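Local coordinates for protein AP endonuclease, family 2 (PDB 3NGF) that probably interconverts hydroxypyruvate and its aldehyde isomer as a manganese-binding, hyi-family isomerase built on a TIM barrel, at residues Thr197-Ile200 and Glu201-Gly205; Ser233-Ser237 and Val238-Gly242. All blocks are in the same frame, centred on the assembly; numbering follows the deposited sequence.

Contact 1: residues Thr197-Ile200 and Glu201-Gly205; sequences TRLI and EKMNG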
ATOM      1  N   THR A 197      15.838  10.997   1.826  1.00 12.73           N
ATOM      2  CA  THR A 197      17.021  10.164   1.571  1.00 13.36           C
ATOM      3  C   THR A 197      17.535   9.527   2.851  1.00 12.97           C
ATOM      4  O   THR A 197      17.712   8.290   2.938  1.00 12.60           O
ATOM      5  CB  THR A 197      18.133  10.943   0.890  1.00 13.75           C
ATOM      6  OG1 THR A 197      17.641  11.446  -0.350  1.00 13.56           O
ATOM      7  CG2 THR A 197      19.361  10.046   0.628  1.00 15.37           C
ATOM      8  N   ARG A 198      17.687  10.363   3.867  1.00 13.06           N
ATOM      9  CA  ARG A 198      18.147   9.898   5.174  1.00 13.57           C
ATOM     10  C   ARG A 198      17.096   9.064   5.893  1.00 13.20           C
ATOM     11  O   ARG A 198      17.436   8.112   6.612  1.00 12.98           O
ATOM     12  CB  ARG A 198      18.628  11.102   6.007  1.00 13.57           C
ATOM     13  CG  ARG A 198      19.864  11.760   5.410  1.00 16.54           C
ATOM     14  CD  ARG A 198      21.105  10.882   5.487  1.00 19.50           C
ATOM     15  NE  ARG A 198      22.273  11.645   5.045  1.00 20.51           N
ATOM     16  CZ  ARG A 198      22.891  11.519   3.877  1.00 21.09           C
ATOM     17  NH1 ARG A 198      22.532  10.594   2.993  1.00 21.14           N
ATOM     18  NH2 ARG A 198      23.913  12.324   3.605  1.00 24.04           N
ATOM     19  N   LEU A 199      15.816   9.337   5.619  1.00 12.97           N
ATOM     20  CA  LEU A 199      14.744   8.532   6.180  1.00 12.98           C
ATOM     21  C   LEU A 199      14.776   7.098   5.610  1.00 12.72           C
ATOM     22  O   LEU A 199      14.700   6.118   6.364  1.00 13.82           O
ATOM     23  CB  LEU A 199      13.401   9.145   5.850  1.00 12.99           C
ATOM     24  CG  LEU A 199      12.148   8.521   6.431  1.00 13.55           C
ATOM     25  CD1 LEU A 199      12.190   8.528   7.954  1.00 16.04           C
ATOM     26  CD2 LEU A 199      10.859   9.257   5.903  1.00 13.52           C
ATOM     27  N   ILE A 200      14.878   7.003   4.281  1.00 12.31           N
ATOM     28  CA  ILE A 200      14.976   5.710   3.579  1.00 12.73           C
ATOM     29  C   ILE A 200      16.138   4.912   4.109  1.00 13.86           C
ATOM     30  O   ILE A 200      15.997   3.704   4.386  1.00 13.84           O
ATOM     31  CB  ILE A 200      15.098   5.874   2.031  1.00 12.74           C
ATOM     32  CG1 ILE A 200      13.778   6.426   1.468  1.00 12.75           C
ATOM     33  CG2 ILE A 200      15.472   4.537   1.377  1.00 12.87           C
ATOM     34  CD1 ILE A 200      13.822   6.856  -0.020  1.00 10.75           C
ATOM     35  N   GLU A 201      17.262   5.596   4.299  1.00 14.24           N
ATOM     36  CA  GLU A 201      18.463   4.988   4.844  1.00 15.40           C
ATOM     37  C   GLU A 201      18.282   4.480   6.282  1.00 15.56           C
ATOM     38  O   GLU A 201      18.739   3.351   6.606  1.00 15.79           O
ATOM     39  CB  GLU A 201      19.643   5.958   4.706  1.00 15.89           C
ATOM     40  CG  GLU A 201      20.095   6.081   3.232  1.00 17.82           C
ATOM     41  CD  GLU A 201      21.073   7.194   2.973  1.00 23.11           C
ATOM     42  OE1 GLU A 201      21.270   8.036   3.855  1.00 23.17           O
ATOM     43  OE2 GLU A 201      21.664   7.221   1.868  1.00 27.29           O
ATOM     44  N   LYS A 202      17.591   5.261   7.117  1.00 14.84           N
ATOM     45  CA  LYS A 202      17.279   4.844   8.494  1.00 16.35           C
ATOM     46  C   LYS A 202      16.308   3.659   8.494  1.00 15.88           C
ATOM     47  O   LYS A 202      16.397   2.774   9.349  1.00 15.66           O
ATOM     48  CB  LYS A 202      16.631   5.981   9.300  1.00 16.87           C
ATOM     49  CG  LYS A 202      17.481   7.186   9.571  1.00 22.15           C
ATOM     50  CD  LYS A 202      16.582   8.448   9.813  1.00 26.24           C
ATOM     51  CE  LYS A 202      17.332   9.580  10.473  1.00 28.52           C
ATOM     52  NZ  LYS A 202      16.455  10.768  10.783  1.00 27.23           N
ATOM     53  N   MET A 203      15.387   3.639   7.528  1.00 14.53           N
ATOM     54  CA  MET A 203      14.325   2.629   7.481  1.00 14.33           C
ATOM     55  C   MET A 203      14.747   1.376   6.722  1.00 14.71           C
ATOM     56  O   MET A 203      13.937   0.474   6.523  1.00 14.45           O
ATOM     57  CB  MET A 203      13.064   3.205   6.836  1.00 13.45           C
ATOM     58  CG  MET A 203      12.328   4.268   7.684  1.00 12.78           C
ATOM     59  SD  MET A 203      10.931   5.021   6.835  1.00 12.33           S
ATOM     60  CE  MET A 203       9.763   3.620   6.857  1.00 11.75           C
ATOM     61  N   ASN A 204      16.001   1.325   6.274  1.00 16.62           N
ATOM     62  CA  ASN A 204      16.405   0.264   5.365  1.00 17.44           C
ATOM     63  C   ASN A 204      16.185  -1.080   6.039  1.00 16.01           C
ATOM     64  O   ASN A 204      16.541  -1.261   7.203  1.00 16.16           O
ATOM     65  CB  ASN A 204      17.843   0.417   4.951  1.00 19.50           C
ATOM     66  CG  ASN A 204      18.255  -0.604   3.895  1.00 23.82           C
ATOM     67  OD1 ASN A 204      17.438  -1.030   3.052  1.00 28.78           O
ATOM     68  ND2 ASN A 204      19.525  -0.993   3.933  1.00 27.91           N
ATOM     69  N   GLY A 205      15.559  -1.992   5.307  1.00 15.36           N
ATOM     70  CA  GLY A 205      15.191  -3.313   5.848  1.00 14.90           C
ATOM     71  C   GLY A 205      13.891  -3.338   6.651  1.00 14.24           C
ATOM     72  O   GLY A 205      13.500  -4.409   7.138  1.00 15.22           O
TER

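Contact 2: residues Ser233-Ser237 and Val238-Gly242; sequences SVLES and VGYRG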
ATOM      1  N   SER A 233      17.098   6.063  -7.326  1.00 17.69           N
ATOM      2  CA  SER A 233      18.506   5.677  -7.222  1.00 19.31           C
ATOM      3  C   SER A 233      18.849   5.381  -5.761  1.00 17.71           C
ATOM      4  O   SER A 233      19.660   4.484  -5.487  1.00 18.79           O
ATOM      5  CB  SER A 233      19.451   6.732  -7.837  1.00 20.53           C
ATOM      6  OG  SER A 233      19.605   7.858  -6.987  1.00 23.64           O
ATOM      7  N   VAL A 234      18.163   6.063  -4.839  1.00 15.68           N
ATOM      8  CA  VAL A 234      18.349   5.829  -3.399  1.00 15.52           C
ATOM      9  C   VAL A 234      17.825   4.428  -3.045  1.00 15.79           C
ATOM     10  O   VAL A 234      18.500   3.668  -2.334  1.00 16.48           O
ATOM     11  CB  VAL A 234      17.656   6.917  -2.530  1.00 14.88           C
ATOM     12  CG1 VAL A 234      17.777   6.613  -1.040  1.00 16.21           C
ATOM     13  CG2 VAL A 234      18.245   8.346  -2.835  1.00 14.59           C
ATOM     14  N   LEU A 235      16.637   4.090  -3.548  1.00 14.86           N
ATOM     15  CA  LEU A 235      16.036   2.785  -3.269  1.00 15.62           C
ATOM     16  C   LEU A 235      16.983   1.688  -3.721  1.00 17.80           C
ATOM     17  O   LEU A 235      17.172   0.673  -3.015  1.00 18.37           O
ATOM     18  CB  LEU A 235      14.682   2.650  -3.968  1.00 15.00           C
ATOM     19  CG  LEU A 235      13.581   3.517  -3.348  1.00 14.90           C
ATOM     20  CD1 LEU A 235      12.294   3.484  -4.173  1.00 14.41           C
ATOM     21  CD2 LEU A 235      13.292   3.082  -1.887  1.00 15.04           C
ATOM     22  N   GLU A 236      17.577   1.883  -4.894  1.00 19.74           N
ATOM     23  CA  GLU A 236      18.519   0.890  -5.456  1.00 22.76           C
ATOM     24  C   GLU A 236      19.780   0.763  -4.620  1.00 23.25           C
ATOM     25  O   GLU A 236      20.257  -0.363  -4.376  1.00 24.60           O
ATOM     26  CB  GLU A 236      18.886   1.245  -6.896  1.00 24.54           C
ATOM     27  CG  GLU A 236      17.761   1.008  -7.892  1.00 27.86           C
ATOM     28  CD  GLU A 236      17.387  -0.466  -8.044  1.00 32.55           C
ATOM     29  OE1 GLU A 236      18.297  -1.315  -8.202  1.00 35.50           O
ATOM     30  OE2 GLU A 236      16.170  -0.764  -8.002  1.00 35.42           O
ATOM     31  N   SER A 237      20.287   1.910  -4.168  1.00 22.99           N
ATOM     32  CA  SER A 237      21.495   2.007  -3.333  1.00 24.47           C
ATOM     33  C   SER A 237      21.361   1.266  -2.009  1.00 24.15           C
ATOM     34  O   SER A 237      22.320   0.614  -1.578  1.00 24.82           O
ATOM     35  CB  SER A 237      21.916   3.487  -3.086  1.00 24.45           C
ATOM     36  OG  SER A 237      21.190   4.084  -1.994  1.00 26.79           O
ATOM     37  N   VAL A 238      20.172   1.316  -1.390  1.00 21.80           N
ATOM     38  CA  VAL A 238      19.957   0.608  -0.134  1.00 21.72           C
ATOM     39  C   VAL A 238      19.615  -0.874  -0.328  1.00 21.30           C
ATOM     40  O   VAL A 238      19.485  -1.598   0.647  1.00 22.38           O
ATOM     41  CB  VAL A 238      18.877   1.282   0.747  1.00 20.97           C
ATOM     42  CG1 VAL A 238      19.281   2.747   1.046  1.00 22.99           C
ATOM     43  CG2 VAL A 238      17.495   1.209   0.093  1.00 19.33           C
ATOM     44  N   GLY A 239      19.483  -1.323  -1.571  1.00 23.17           N
ATOM     45  CA  GLY A 239      19.204  -2.727  -1.852  1.00 22.08           C
ATOM     46  C   GLY A 239      17.732  -3.080  -1.806  1.00 19.59           C
ATOM     47  O   GLY A 239      17.387  -4.235  -1.594  1.00 17.92           O
ATOM     48  N   TYR A 240      16.852  -2.107  -2.048  1.00 17.58           N
ATOM     49  CA  TYR A 240      15.423  -2.394  -2.104  1.00 16.84           C
ATOM     50  C   TYR A 240      15.101  -3.138  -3.387  1.00 17.47           C
ATOM     51  O   TYR A 240      15.458  -2.675  -4.461  1.00 18.53           O
ATOM     52  CB  TYR A 240      14.595  -1.110  -2.035  1.00 16.10           C
ATOM     53  CG  TYR A 240      13.114  -1.368  -2.073  1.00 13.46           C
ATOM     54  CD1 TYR A 240      12.469  -1.998  -1.007  1.00 12.13           C
ATOM     55  CD2 TYR A 240      12.357  -1.003  -3.165  1.00 12.65           C
ATOM     56  CE1 TYR A 240      11.114  -2.253  -1.045  1.00 12.36           C
ATOM     57  CE2 TYR A 240      10.990  -1.276  -3.221  1.00 12.42           C
ATOM     58  CZ  TYR A 240      10.380  -1.881  -2.156  1.00 10.83           C
ATOM     59  OH  TYR A 240       9.037  -2.105  -2.213  1.00 12.31           O
ATOM     60  N   ARG A 241      14.441  -4.285  -3.275  1.00 16.80           N
ATOM     61  CA  ARG A 241      14.052  -5.068  -4.441  1.00 18.03           C
ATOM     62  C   ARG A 241      12.595  -5.496  -4.396  1.00 16.89           C
ATOM     63  O   ARG A 241      12.216  -6.518  -4.980  1.00 18.23           O
ATOM     64  CB  ARG A 241      14.983  -6.293  -4.561  1.00 19.82           C
ATOM     65  CG  ARG A 241      16.464  -5.921  -4.610  1.00 23.47           C
ATOM     66  CD  ARG A 241      16.920  -5.372  -5.944  1.00 28.21           C
ATOM     67  NE  ARG A 241      18.365  -5.135  -5.935  1.00 31.56           N
ATOM     68  CZ  ARG A 241      18.964  -4.018  -5.509  1.00 34.95           C
ATOM     69  NH1 ARG A 241      18.258  -2.965  -5.059  1.00 32.69           N
ATOM     70  NH2 ARG A 241      20.293  -3.943  -5.546  1.00 36.75           N
ATOM     71  N   GLY A 242      11.769  -4.728  -3.693  1.00 15.63           N
ATOM     72  CA  GLY A 242      10.315  -4.903  -3.760  1.00 14.82           C
ATOM     73  C   GLY A 242       9.778  -4.154  -4.972  1.00 13.76           C
ATOM     74  O   GLY A 242      10.510  -3.917  -5.926  1.00 14.78           O
TER
HETATM   75  O   HOH W   1      14.139  -0.834  -6.171  1.00 19.05           O

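Contact 1: residues Thr197-Ile200 and Glu201-Gly205
Glu-201, Lys-202 and Met-203 each give their backbone N-H to the carbonyl four residues earlier, on Thr-197, Arg-198 and Leu-199, and with these i to i+4 bonds the last turn of helix 196-202 in the TIM barrel winds down. Met-203 N lies 2.8 Å from Leu-199 O and also makes a weak bond to Ile-200 O. On the outer side, Arg-198 and Glu-201 run alongside each other and form a salt bridge three residues apart. NH1 of Arg-198 reaches OE1 of Glu-201 at 3.0 Å. The oxygen is met on its syn side, and although the guanidinium and carboxylate planes are only 8° apart, OE1 sits 24° out of the guanidinium plane. In Arg-198, a turn about the CB-CG bond (chi2 -68°) also brings CD to 3.3 Å from Glu-201 OE1. Glu-201 keeps an extended chain, its CG close over Thr-197 O, while the CG2 methyl of Thr-197 lies beside OE2. Lys-202 is likewise extended, and its aliphatic CG and CD pass close to Arg-198 O.

Leu-199, Ile-200 and Met-203 form the inner side. Leu-199 and Met-203 touch helix 165-175 through Gln-165 and Leu-166, whereas Ile-200 meets Leu-184 and Met-203 meets Val-182 on strand 180-185, so this turn packs against both helix 165-175 and strand 180-185 of the barrel. The side chain of Met-203 is still about 10 Å from that of the manganese ligand Asp-185. Within the turn, the Leu-199 and Met-203 side chains extend next to one another in the same direction, and the Met-203 sulfur SD rests 3.7 Å from Leu-199 CG and 3.9 Å from CD1.

Contact 2: residues Ser233-Ser237 and Val238-Gly242
Val-238, Leu-235 and Glu-236 carry most of this contact, a Schellman motif that ends helix 228-237 of the barrel. Val-238 still bonds in helical fashion, its N 3.0 Å from Val-234 O, and its CG2 methyl presses against Leu-235 O at 3.2 Å. Gly-239 then turns with positive phi (85°), at backbone angles that leave no room for a side chain beside the preceding carbonyl. Beyond it, Tyr-240 N reaches back to Leu-235 O at 3.0 Å, and the CB atoms of Leu-235 and Tyr-240 meet; Gly-239 N bonds to Glu-236 O from above the carbonyl plane.

A turn about CB-CG (chi2 -66°) carries the Glu-236 carboxylate across Arg-241, the two side chains roughly perpendicular. Its OE1 stands over one face of the guanidinium, 3.5 Å from NH1, so this salt bridge is one of charge without a directed N-H. Arg-241 NH1 instead serves Tyr-240 O at 2.9 Å and, weakly, the helix-end carbonyl of Glu-236, while one water donates to both Tyr-240 O and Glu-236 OE2. The positive guanidinium probably offsets the partial negative charge at the helix's C-terminal end.

In the fold
Both contacts are local and in series: neither nests in nor crosses the other. Coming from the N terminus, the chain first reaches contact 1, where helix 196-202 ends and the turn at 203-205 leads into strand 207-212. After that strand and the loop beyond it, helix 228-237 runs to contact 2, whose exit passes directly to strand 243-246, the last of the barrel. The two helix ends are neighbours on the outside of the barrel, and the centres of the two contacts lie about 10 Å apart. Val-234 packs on Thr-197 and Ile-200, and Val-238 on Ile-200 and Glu-201, joining the helices that precede the seventh and eighth strands.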